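Local coordinates for protein lipocalin AI-4 (Rhodnius prolixus, PDB 5H9L) that probably binds cysteinyl leukotrienes or related oxidised fatty acids inside a lipocalin beta barrel, here holding a hydroxyeicosatetraenoic acid with a glutathione beside it, at residues Ser5-Cys10 with Cys111-Ser116; Trp31-Ser36 with Asn122-Asn127; Gln76-Phe81 with Tyr94-Glu99. All coordinates share one frame; numbering follows the deposited sequence.

Overall arrangement
All three interactions belong to one curled antiparallel sheet, the barrel of a lipocalin. Interaction 2 is buried and joins strand 30-36 to strand 120-127, far apart in sequence, through backbone bonds, a beta bulge and a small polar cluster. Interaction 3, also buried, is a hairpin contact that adds aromatic and sulfur packing to its backbone bonds. Both touch the fatty acid: interaction 2 at its carboxylate and its tail, interaction 3 along its hydrocarbon chain. Interaction 1, only partly buried, has no hydrogen bond between its segments and instead ties the N-terminal loop to the end of strand 105-112 with a disulfide. It meets interaction 3 directly, as Ile-6 and Pro-7 pack against Phe-78 and Tyr-94.

Interaction 1 (Ser5-Cys10 with Cys111-Ser116); sequences SIPTGC and CGLYGS. With GSH (glutathione), chain C.
The disulfide between Cys-10 and Cys-111 is built from two different side-chain settings: SG of Cys-10 lies beside its own backbone N (chi1 -71°), while SG of Cys-111 is swung opposite its N (chi1 -173°). The two sulfurs thereby meet at 2.0 Å (Cys-10 SG to Cys-111 SG) with a chi3 of -80°, close to the unstrained right angle of a disulfide. Each cysteine is modelled in two conformations, and this geometry is that of one of them. Beside the covalent link, Pro-7 offers one corner of its ring to the branch point of Leu-113, Pro-7 CB lying 3.8 Å from Leu-113 CG, with both leucine methyls grouped round the same carbon. Two turns shape the contact. Pro-7 opens a type II turn and supplies its acceptor, Cys-10 N to Pro-7 O at 3.0 Å; Thr-8 and Gly-9 are the corners, and glycine suits the second, whose positive phi a side chain would strain. Leu-113 to Ser-116 form a type I' turn with Gly-115 at the equivalent place. Gly-112 is also apt, since the ring of Tyr-114 folds back where a side chain would stand. Tyr-114 turns to the bound glutathione, its CD1 3.9 Å from CB2 of that ligand, and its hydroxyl bonds to Ser-93. Pro-119 packs against both cysteines and Leu-113, and the contact thus covers the end of strand 105-112, between strand 90-100, where Tyr-94 meets Ile-6 and Pro-7, and strand 120-127.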
loop_
_atom_site.group_PDB
_atom_site.type_symbol
_atom_site.label_atom_id
_atom_site.label_comp_id
_atom_site.label_asym_id
_atom_site.label_seq_id
_atom_site.Cartn_x
_atom_site.Cartn_y
_atom_site.Cartn_z
ATOM N N SER A 5 -0.206 -2.169 -17.900
ATOM C CA SER A 5 0.904 -2.561 -17.050
ATOM C C SER A 5 1.320 -1.398 -16.159
ATOM O O SER A 5 0.966 -0.245 -16.411
ATOM C CB SER A 5 2.090 -3.067 -17.884
ATOM O OG SER A 5 2.600 -2.067 -18.751
ATOM N N ILE A 6 2.077 -1.709 -15.118
ATOM C CA ILE A 6 2.518 -0.689 -14.187
ATOM C C ILE A 6 3.547 0.225 -14.873
ATOM O O ILE A 6 4.122 -0.150 -15.899
ATOM C CB ILE A 6 3.104 -1.333 -12.915
ATOM C CG1 ILE A 6 4.353 -2.140 -13.263
ATOM C CG2 ILE A 6 2.046 -2.206 -12.232
ATOM C CD1 ILE A 6 5.016 -2.815 -12.075
ATOM N N PRO A 7 3.771 1.432 -14.322
ATOM C CA PRO A 7 4.686 2.378 -14.973
ATOM C C PRO A 7 6.113 1.859 -15.097
ATOM O O PRO A 7 6.596 1.146 -14.223
ATOM C CB PRO A 7 4.646 3.601 -14.045
ATOM C CG PRO A 7 3.347 3.510 -13.376
ATOM C CD PRO A 7 3.120 2.046 -13.149
ATOM N N THR A 8 6.779 2.247 -16.175
ATOM C CA THR A 8 8.184 1.933 -16.360
ATOM C C THR A 8 8.996 2.457 -15.176
ATOM O O THR A 8 8.891 3.629 -14.815
ATOM C CB THR A 8 8.704 2.535 -17.670
ATOM O OG1 THR A 8 7.859 2.111 -18.749
ATOM C CG2 THR A 8 10.143 2.107 -17.939
ATOM N N GLY A 9 9.798 1.589 -14.575
ATOM C CA GLY A 9 10.591 1.980 -13.419
ATOM C C GLY A 9 10.016 1.432 -12.126
ATOM O O GLY A 9 10.702 1.337 -11.108
ATOM N N CYS A 10 8.742 1.082 -12.158
ATOM C CA CYS A 10 8.127 0.454 -11.000
ATOM C C CYS A 10 8.508 -1.017 -10.957
ATOM O O CYS A 10 8.614 -1.668 -11.987
ATOM C CB CYS A 10 6.612 0.626 -11.031
ATOM S SG CYS A 10 6.086 2.315 -10.703
ATOM N N CYS A 111 3.722 2.250 -5.869
ATOM C CA CYS A 111 4.545 2.988 -6.819
ATOM C C CYS A 111 3.676 3.864 -7.709
ATOM O O CYS A 111 2.535 3.521 -7.991
ATOM C CB CYS A 111 5.373 2.016 -7.668
ATOM S SG CYS A 111 6.622 2.746 -8.781
ATOM N N GLY A 112 4.219 4.991 -8.150
ATOM C CA GLY A 112 3.507 5.848 -9.081
ATOM C C GLY A 112 4.449 6.886 -9.650
ATOM O O GLY A 112 5.557 7.074 -9.136
ATOM N N LEU A 113 4.021 7.543 -10.724
ATOM C CA LEU A 113 4.802 8.615 -11.346
ATOM C C LEU A 113 4.430 9.980 -10.786
ATOM O O LEU A 113 5.284 10.864 -10.676
ATOM C CB LEU A 113 4.616 8.624 -12.870
ATOM C CG LEU A 113 5.089 7.373 -13.608
ATOM C CD1 LEU A 113 4.868 7.529 -15.104
ATOM C CD2 LEU A 113 6.547 7.083 -13.303
ATOM N N TYR A 114 3.152 10.145 -10.458
ATOM C CA TYR A 114 2.636 11.380 -9.863
ATOM C C TYR A 114 3.095 12.621 -10.627
ATOM O O TYR A 114 3.557 13.602 -10.036
ATOM C CB TYR A 114 3.047 11.468 -8.385
ATOM C CG TYR A 114 2.781 10.182 -7.635
ATOM C CD1 TYR A 114 1.481 9.735 -7.411
ATOM C CD2 TYR A 114 3.825 9.397 -7.175
ATOM C CE1 TYR A 114 1.234 8.545 -6.739
ATOM C CE2 TYR A 114 3.587 8.205 -6.506
ATOM C CZ TYR A 114 2.287 7.786 -6.288
ATOM O OH TYR A 114 2.035 6.612 -5.637
ATOM N N GLY A 115 2.988 12.557 -11.951
ATOM C CA GLY A 115 3.275 13.699 -12.801
ATOM C C GLY A 115 4.703 13.772 -13.305
ATOM O O GLY A 115 5.012 14.567 -14.192
ATOM N N SER A 116 5.577 12.949 -12.739
ATOM C CA SER A 116 6.983 12.936 -13.133
ATOM C C SER A 116 7.272 11.803 -14.110
ATOM O O SER A 116 6.386 11.012 -14.432
ATOM C CB SER A 116 7.874 12.816 -11.896
ATOM O OG SER A 116 9.240 12.723 -12.258
HETATM N N1 GSH C . 4.095 16.725 -7.450
HETATM C CA1 GSH C . 3.001 16.787 -8.338
HETATM C C1 GSH C . 2.265 18.098 -8.135
HETATM O O11 GSH C . 2.568 18.854 -7.167
HETATM O O12 GSH C . 1.344 18.433 -8.938
HETATM C CB1 GSH C . 2.029 15.633 -8.091
HETATM C CG1 GSH C . 1.566 15.631 -6.632
HETATM C CD1 GSH C . 0.598 14.502 -6.379
HETATM O OE1 GSH C . 0.049 13.895 -7.282
HETATM N N2 GSH C . 0.318 14.147 -5.005
HETATM C CA2 GSH C . -0.619 13.071 -4.755
HETATM C C2 GSH C . -1.485 13.512 -3.588
HETATM O O2 GSH C . -2.017 14.604 -3.591
HETATM C CB2 GSH C . 0.089 11.812 -4.464
HETATM S SG2 GSH C . 1.483 12.081 -3.385
HETATM N N3 GSH C . -1.674 12.645 -2.476
HETATM C CA3 GSH C . -2.498 13.097 -1.402
HETATM C C3 GSH C . -2.209 12.204 -0.225
HETATM O O31 GSH C . -2.797 12.418 0.859
HETATM O O32 GSH C . -1.389 11.265 -0.346
#

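Interaction 2 (Trp31-Ser36 with Asn122-Asn127); sequences WYLTHS and NFLLFN. With EAH ((5S,7E,9E,11Z,14Z)-5-hydroxyicosa-7,9,11,14-tetraenoic acid), chain B.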
loop_
_atom_site.group_PDB
_atom_site.type_symbol
_atom_site.label_atom_id
_atom_site.label_comp_id
_atom_site.label_asym_id
_atom_site.label_seq_id
_atom_site.Cartn_x
_atom_site.Cartn_y
_atom_site.Cartn_z
ATOM N N TRP A 31 -7.461 -0.634 7.569
ATOM C CA TRP A 31 -6.031 -0.916 7.632
ATOM C C TRP A 31 -5.289 0.357 8.046
ATOM O O TRP A 31 -5.420 1.387 7.377
ATOM C CB TRP A 31 -5.504 -1.376 6.275
ATOM C CG TRP A 31 -5.811 -2.798 5.874
ATOM C CD1 TRP A 31 -6.695 -3.207 4.914
ATOM C CD2 TRP A 31 -5.190 -3.990 6.378
ATOM N NE1 TRP A 31 -6.681 -4.575 4.808
ATOM C CE2 TRP A 31 -5.754 -5.080 5.684
ATOM C CE3 TRP A 31 -4.207 -4.235 7.342
ATOM C CZ2 TRP A 31 -5.373 -6.404 5.929
ATOM C CZ3 TRP A 31 -3.832 -5.541 7.591
ATOM C CH2 TRP A 31 -4.407 -6.608 6.883
ATOM N N TYR A 32 -4.523 0.308 9.135
ATOM C CA TYR A 32 -3.708 1.461 9.549
ATOM C C TYR A 32 -2.311 1.362 8.971
ATOM O O TYR A 32 -1.658 0.322 9.071
ATOM C CB TYR A 32 -3.613 1.543 11.076
ATOM C CG TYR A 32 -4.930 1.784 11.764
ATOM C CD1 TYR A 32 -5.782 0.718 12.047
ATOM C CD2 TYR A 32 -5.334 3.068 12.137
ATOM C CE1 TYR A 32 -6.998 0.913 12.669
ATOM C CE2 TYR A 32 -6.568 3.267 12.766
ATOM C CZ TYR A 32 -7.378 2.182 13.022
ATOM O OH TYR A 32 -8.592 2.367 13.638
ATOM N N LEU A 33 -1.828 2.451 8.391
ATOM C CA LEU A 33 -0.473 2.473 7.846
ATOM C C LEU A 33 0.506 2.805 8.977
ATOM O O LEU A 33 0.655 3.975 9.354
ATOM C CB LEU A 33 -0.392 3.487 6.702
ATOM C CG LEU A 33 0.973 3.711 6.063
ATOM C CD1 LEU A 33 1.652 2.387 5.740
ATOM C CD2 LEU A 33 0.834 4.555 4.816
ATOM N N THR A 34 1.167 1.797 9.530
ATOM C CA THR A 34 1.925 1.999 10.759
ATOM C C THR A 34 3.434 2.176 10.534
ATOM O O THR A 34 4.111 2.780 11.357
ATOM C CB THR A 34 1.710 0.838 11.771
ATOM O OG1 THR A 34 2.121 -0.416 11.202
ATOM C CG2 THR A 34 0.243 0.740 12.168
ATOM N N HIS A 35 3.966 1.628 9.441
ATOM C CA HIS A 35 5.413 1.690 9.148
ATOM C C HIS A 35 5.631 1.775 7.656
ATOM O O HIS A 35 4.803 1.308 6.886
ATOM C CB HIS A 35 6.168 0.457 9.663
ATOM C CG HIS A 35 6.079 0.240 11.135
ATOM N ND1 HIS A 35 4.921 -0.167 11.758
ATOM C CD2 HIS A 35 7.022 0.322 12.101
ATOM C CE1 HIS A 35 5.146 -0.288 13.055
ATOM N NE2 HIS A 35 6.413 -0.001 13.287
ATOM N N SER A 36 6.772 2.323 7.253
ATOM C CA SER A 36 7.116 2.350 5.834
ATOM C C SER A 36 8.623 2.449 5.659
ATOM O O SER A 36 9.332 2.885 6.567
ATOM C CB SER A 36 6.410 3.512 5.132
ATOM O OG SER A 36 6.794 4.760 5.698
ATOM N N ASN A 122 7.563 2.726 -2.548
ATOM C CA ASN A 122 7.696 2.524 -1.105
ATOM C C ASN A 122 7.271 1.122 -0.744
ATOM O O ASN A 122 6.498 0.506 -1.481
ATOM C CB ASN A 122 6.831 3.528 -0.331
ATOM C CG ASN A 122 7.452 3.972 0.988
ATOM O OD1 ASN A 122 8.395 3.370 1.495
ATOM N ND2 ASN A 122 6.908 5.050 1.553
ATOM N N PHE A 123 7.758 0.628 0.393
ATOM C CA PHE A 123 7.161 -0.551 1.018
ATOM C C PHE A 123 6.445 -0.097 2.275
ATOM O O PHE A 123 6.964 0.719 3.032
ATOM C CB PHE A 123 8.207 -1.614 1.331
ATOM C CG PHE A 123 8.711 -2.347 0.115
ATOM C CD1 PHE A 123 9.773 -1.858 -0.616
ATOM C CD2 PHE A 123 8.116 -3.539 -0.270
ATOM C CE1 PHE A 123 10.241 -2.539 -1.732
ATOM C CE2 PHE A 123 8.564 -4.221 -1.365
ATOM C CZ PHE A 123 9.639 -3.729 -2.102
ATOM N N LEU A 124 5.248 -0.634 2.470
ATOM C CA LEU A 124 4.297 -0.150 3.469
ATOM C C LEU A 124 3.878 -1.300 4.349
ATOM O O LEU A 124 3.531 -2.364 3.845
ATOM C CB LEU A 124 3.057 0.445 2.800
ATOM C CG LEU A 124 3.283 1.507 1.718
ATOM C CD1 LEU A 124 1.957 1.895 1.063
ATOM C CD2 LEU A 124 3.964 2.721 2.284
ATOM N N LEU A 125 3.891 -1.085 5.655
ATOM C CA LEU A 125 3.326 -2.070 6.568
ATOM C C LEU A 125 2.007 -1.554 7.138
ATOM O O LEU A 125 1.962 -0.512 7.826
ATOM C CB LEU A 125 4.297 -2.400 7.697
ATOM C CG LEU A 125 3.801 -3.436 8.705
ATOM C CD1 LEU A 125 3.581 -4.783 8.043
ATOM C CD2 LEU A 125 4.772 -3.582 9.853
ATOM N N PHE A 126 0.939 -2.289 6.837
ATOM C CA PHE A 126 -0.386 -2.010 7.373
ATOM C C PHE A 126 -0.722 -2.979 8.494
ATOM O O PHE A 126 -0.310 -4.151 8.488
ATOM C CB PHE A 126 -1.446 -2.112 6.272
ATOM C CG PHE A 126 -1.346 -1.041 5.223
ATOM C CD1 PHE A 126 -0.467 -1.177 4.154
ATOM C CD2 PHE A 126 -2.133 0.098 5.298
ATOM C CE1 PHE A 126 -0.382 -0.183 3.190
ATOM C CE2 PHE A 126 -2.043 1.087 4.349
ATOM C CZ PHE A 126 -1.187 0.935 3.286
ATOM N N ASN A 127 -1.476 -2.477 9.462
ATOM C CA ASN A 127 -1.909 -3.275 10.601
ATOM C C ASN A 127 -3.395 -3.084 10.837
ATOM O O ASN A 127 -3.929 -1.999 10.581
ATOM C CB ASN A 127 -1.123 -2.879 11.862
ATOM C CG ASN A 127 0.112 -3.735 12.079
ATOM O OD1 ASN A 127 -0.008 -4.919 12.397
ATOM N ND2 ASN A 127 1.300 -3.132 11.979
HETATM O O1 EAH B . 4.553 6.075 0.079
HETATM C C1 EAH B . 4.777 6.068 -1.157
HETATM O O2 EAH B . 4.116 5.306 -1.905
HETATM C C2 EAH B . 5.865 6.955 -1.725
HETATM C C3 EAH B . 5.251 8.160 -2.393
HETATM C C4 EAH B . 4.459 8.908 -1.355
HETATM C C5 EAH B . 3.344 9.658 -2.040
HETATM O O3 EAH B . 2.839 10.622 -1.147
HETATM C C6 EAH B . 2.313 8.795 -2.346
HETATM C C7 EAH B . 0.941 8.734 -2.202
HETATM C C8 EAH B . 0.224 7.716 -2.711
HETATM C C9 EAH B . -1.105 7.392 -2.077
HETATM C C10 EAH B . -1.883 6.410 -2.564
HETATM C C11 EAH B . -3.064 5.966 -1.737
HETATM C C12 EAH B . -3.901 4.964 -2.083
HETATM C C13 EAH B . -3.780 4.141 -3.349
HETATM C C14 EAH B . -2.623 3.165 -3.264
HETATM C C15 EAH B . -2.617 2.050 -2.497
HETATM C C16 EAH B . -3.772 1.624 -1.613
HETATM C C17 EAH B . -3.281 0.647 -0.563
HETATM C C18 EAH B . -4.246 0.569 0.600
HETATM C C19 EAH B . -4.893 -0.798 0.677
HETATM C C20 EAH B . -5.636 -0.933 1.993
#
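Thr-34 and Asn-127 meet at about a right angle, joined through the threonine hydroxyl and the amide nitrogen. The amide of Asn-127 gives ND2 to Thr-34 OG1 at 2.9 Å, with the hydroxyl oxygen in the amide plane, and ND2 also serves the carbonyl of Glu-133. The same OG1 is hydrogen-bonded to His-35 ND1 at 2.9 Å; the hydroxyl reaches both partners because chi1 of 60° tucks it between the backbone N and carbonyl carbon. Leu-125 O accepts two backbone N-H groups, that of Thr-34 at 3.0 Å and, more weakly, that of His-35 at 3.3 Å. This sharing is a classic beta bulge, shifting the register by one residue. On one side of it Tyr-32 and Asn-127 exchange a reciprocal pair of backbone bonds; on the other, Leu-125 N donates to His-35 O at 2.8 Å.

The face carrying Leu-33, Ser-36, Leu-124 and Phe-126 lines the interior. Leu-33 CD1 sits over the centre of the Phe-126 ring, a CH-pi contact, and ring atom CZ of Phe-126 nears the tail of the fatty acid. At the other end, Asn-122 ND2 donates to O1 of the fatty-acid carboxylate at 3.0 Å (169°); the fatty acid is also hydrogen-bonded by Arg-110 NE and Lys-61 NZ. Asn-122 OD1 takes the N-H of Asp-38, and Ser-36 OG bonds to Asp-38 O. Trp-31 crosses Phe-126 at about a right angle, its CE3 3.6 Å from Phe-126 CB; it also gives NE1 to Phe-26 O, stacks on that ring and makes a cation-pi contact with Arg-128. This is the lipocalin Gly-X-Trp tryptophan, on the strand pair that closes the barrel.

Interaction 3 (Gln76-Phe81 with Tyr94-Glu99); sequences QGFYSF and YMAVVE. With EAH ((5S,7E,9E,11Z,14Z)-5-hydroxyicosa-7,9,11,14-tetraenoic acid), chain B.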
loop_
_atom_site.group_PDB
_atom_site.type_symbol
_atom_site.label_atom_id
_atom_site.label_comp_id
_atom_site.label_asym_id
_atom_site.label_seq_id
_atom_site.Cartn_x
_atom_site.Cartn_y
_atom_site.Cartn_z
ATOM N N GLN A 76 0.507 -9.520 -12.523
ATOM C CA GLN A 76 -0.200 -10.306 -11.526
ATOM C C GLN A 76 -0.001 -9.727 -10.140
ATOM O O GLN A 76 1.124 -9.446 -9.736
ATOM C CB GLN A 76 0.291 -11.747 -11.569
ATOM C CG GLN A 76 -0.420 -12.700 -10.648
ATOM C CD GLN A 76 0.135 -14.110 -10.751
ATOM O OE1 GLN A 76 -0.416 -14.955 -11.456
ATOM N NE2 GLN A 76 1.239 -14.365 -10.057
ATOM N N GLY A 77 -1.112 -9.536 -9.428
ATOM C CA GLY A 77 -1.067 -9.021 -8.071
ATOM C C GLY A 77 -1.214 -7.512 -7.961
ATOM O O GLY A 77 -1.493 -6.996 -6.874
ATOM N N PHE A 78 -1.028 -6.790 -9.053
ATOM C CA PHE A 78 -1.072 -5.335 -9.001
ATOM C C PHE A 78 -2.459 -4.746 -9.226
ATOM O O PHE A 78 -3.285 -5.284 -9.973
ATOM C CB PHE A 78 -0.090 -4.734 -9.997
ATOM C CG PHE A 78 1.304 -4.617 -9.451
ATOM C CD1 PHE A 78 2.181 -5.688 -9.525
ATOM C CD2 PHE A 78 1.737 -3.430 -8.868
ATOM C CE1 PHE A 78 3.469 -5.576 -9.017
ATOM C CE2 PHE A 78 3.016 -3.322 -8.368
ATOM C CZ PHE A 78 3.873 -4.386 -8.435
ATOM N N TYR A 79 -2.684 -3.616 -8.566
ATOM C CA TYR A 79 -3.904 -2.841 -8.674
ATOM C C TYR A 79 -3.540 -1.416 -9.045
ATOM O O TYR A 79 -2.503 -0.908 -8.610
ATOM C CB TYR A 79 -4.688 -2.873 -7.348
ATOM C CG TYR A 79 -5.264 -4.228 -7.057
ATOM C CD1 TYR A 79 -4.484 -5.230 -6.499
ATOM C CD2 TYR A 79 -6.577 -4.522 -7.383
ATOM C CE1 TYR A 79 -5.003 -6.483 -6.269
ATOM C CE2 TYR A 79 -7.106 -5.753 -7.139
ATOM C CZ TYR A 79 -6.319 -6.733 -6.593
ATOM O OH TYR A 79 -6.858 -7.976 -6.362
ATOM N N SER A 80 -4.397 -0.770 -9.823
ATOM C CA SER A 80 -4.278 0.646 -10.123
ATOM C C SER A 80 -5.401 1.359 -9.391
ATOM O O SER A 80 -6.555 0.945 -9.499
ATOM C CB SER A 80 -4.360 0.890 -11.631
ATOM O OG SER A 80 -4.448 2.270 -11.946
ATOM N N PHE A 81 -5.065 2.404 -8.638
ATOM C CA PHE A 81 -6.074 3.222 -7.970
ATOM C C PHE A 81 -6.133 4.631 -8.527
ATOM O O PHE A 81 -5.114 5.313 -8.667
ATOM C CB PHE A 81 -5.823 3.255 -6.455
ATOM C CG PHE A 81 -6.253 1.999 -5.757
ATOM C CD1 PHE A 81 -5.398 0.908 -5.659
ATOM C CD2 PHE A 81 -7.534 1.885 -5.254
ATOM C CE1 PHE A 81 -5.821 -0.274 -5.033
ATOM C CE2 PHE A 81 -7.961 0.707 -4.638
ATOM C CZ PHE A 81 -7.107 -0.368 -4.531
ATOM N N TYR A 94 -0.217 2.763 -7.912
ATOM C CA TYR A 94 -0.214 1.323 -8.139
ATOM C C TYR A 94 0.253 0.595 -6.892
ATOM O O TYR A 94 1.144 1.072 -6.191
ATOM C CB TYR A 94 0.699 0.976 -9.313
ATOM C CG TYR A 94 0.261 1.613 -10.605
ATOM C CD1 TYR A 94 0.578 2.942 -10.895
ATOM C CD2 TYR A 94 -0.498 0.907 -11.533
ATOM C CE1 TYR A 94 0.157 3.538 -12.065
ATOM C CE2 TYR A 94 -0.914 1.488 -12.697
ATOM C CZ TYR A 94 -0.583 2.803 -12.965
ATOM O OH TYR A 94 -1.007 3.396 -14.134
ATOM N N MET A 95 -0.328 -0.566 -6.609
ATOM C CA MET A 95 0.088 -1.332 -5.446
ATOM C C MET A 95 -0.020 -2.834 -5.655
ATOM O O MET A 95 -0.797 -3.297 -6.485
ATOM C CB MET A 95 -0.744 -0.926 -4.227
ATOM C CG MET A 95 -2.252 -1.111 -4.440
ATOM S SD MET A 95 -3.113 -1.843 -3.058
ATOM C CE MET A 95 -2.066 -3.259 -3.152
ATOM N N ALA A 96 0.766 -3.593 -4.895
ATOM C CA ALA A 96 0.606 -5.039 -4.789
ATOM C C ALA A 96 0.793 -5.444 -3.341
ATOM O O ALA A 96 1.630 -4.869 -2.626
ATOM C CB ALA A 96 1.624 -5.754 -5.672
ATOM N N VAL A 97 0.028 -6.443 -2.921
ATOM C CA VAL A 97 0.222 -7.036 -1.601
ATOM C C VAL A 97 1.331 -8.082 -1.659
ATOM O O VAL A 97 1.217 -9.115 -2.333
ATOM C CB VAL A 97 -1.072 -7.652 -1.067
ATOM C CG1 VAL A 97 -0.840 -8.230 0.342
ATOM C CG2 VAL A 97 -2.180 -6.593 -1.031
ATOM N N VAL A 98 2.428 -7.810 -0.970
ATOM C CA VAL A 98 3.564 -8.717 -0.969
ATOM C C VAL A 98 3.338 -9.921 -0.051
ATOM O O VAL A 98 3.579 -11.065 -0.438
ATOM C CB VAL A 98 4.845 -7.992 -0.548
ATOM C CG1 VAL A 98 6.037 -8.950 -0.562
ATOM C CG2 VAL A 98 5.097 -6.793 -1.464
ATOM N N GLU A 99 2.879 -9.650 1.166
ATOM C CA GLU A 99 2.564 -10.687 2.143
ATOM C C GLU A 99 1.462 -10.182 3.055
ATOM O O GLU A 99 1.467 -9.019 3.411
ATOM C CB GLU A 99 3.796 -11.040 2.980
ATOM C CG GLU A 99 4.820 -11.928 2.307
ATOM C CD GLU A 99 4.613 -13.391 2.630
ATOM O OE1 GLU A 99 5.075 -13.834 3.702
ATOM O OE2 GLU A 99 3.976 -14.092 1.819
HETATM O O1 EAH B . 4.553 6.075 0.079
HETATM C C1 EAH B . 4.777 6.068 -1.157
HETATM O O2 EAH B . 4.116 5.306 -1.905
HETATM C C2 EAH B . 5.865 6.955 -1.725
HETATM C C3 EAH B . 5.251 8.160 -2.393
HETATM C C4 EAH B . 4.459 8.908 -1.355
HETATM C C5 EAH B . 3.344 9.658 -2.040
HETATM O O3 EAH B . 2.839 10.622 -1.147
HETATM C C6 EAH B . 2.313 8.795 -2.346
HETATM C C7 EAH B . 0.941 8.734 -2.202
HETATM C C8 EAH B . 0.224 7.716 -2.711
HETATM C C9 EAH B . -1.105 7.392 -2.077
HETATM C C10 EAH B . -1.883 6.410 -2.564
HETATM C C11 EAH B . -3.064 5.966 -1.737
HETATM C C12 EAH B . -3.901 4.964 -2.083
HETATM C C13 EAH B . -3.780 4.141 -3.349
HETATM C C14 EAH B . -2.623 3.165 -3.264
HETATM C C15 EAH B . -2.617 2.050 -2.497
HETATM C C16 EAH B . -3.772 1.624 -1.613
HETATM C C17 EAH B . -3.281 0.647 -0.563
HETATM C C18 EAH B . -4.246 0.569 0.600
HETATM C C19 EAH B . -4.893 -0.798 0.677
HETATM C C20 EAH B . -5.636 -0.933 1.993
HETATM O O HOH W 1 -2.064 -7.797 -4.412
HETATM O O HOH W 2 -3.637 2.813 -14.537
#
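Met-95 reaches across from its strand to Phe-81. Its CB lies 3.9 Å from C15 of the bound fatty acid. CG, placed between backbone N and carbonyl carbon (chi1 58°), touches Phe-81 CE1 at 3.7 Å and the same C15. The chain then bends, and SD comes 3.5 Å from C17 of the fatty acid while meeting Phe-81 CE1 in an oblique Met-aromatic contact. The methyl CE turns back near Val-97 of its own strand. An unbranched thioether can bend to follow the lipid chain, as chi2 and chi3 do here. Phe-81 CB adds a contact of 3.8 Å to C13 of the fatty acid.

Behind it the backbones pair: Tyr-79 N donates to Met-95 O at 2.8 Å and Met-95 N returns a bond to Tyr-79 O. On the other face, Ala-96 CB stands 3.6 Å from the centroid of the Phe-78 ring, almost on its normal, a CH-pi contact that a small residue allows. Ser-80 CB packs against Tyr-94, and one water joins Ser-80 OG to Tyr-94 OH; another donates to Gly-77 O and accepts from Val-97 N. Dispersion contacts with thioether and ring thus hold the hydrocarbon chain here, the ligand's polar groups being bound elsewhere.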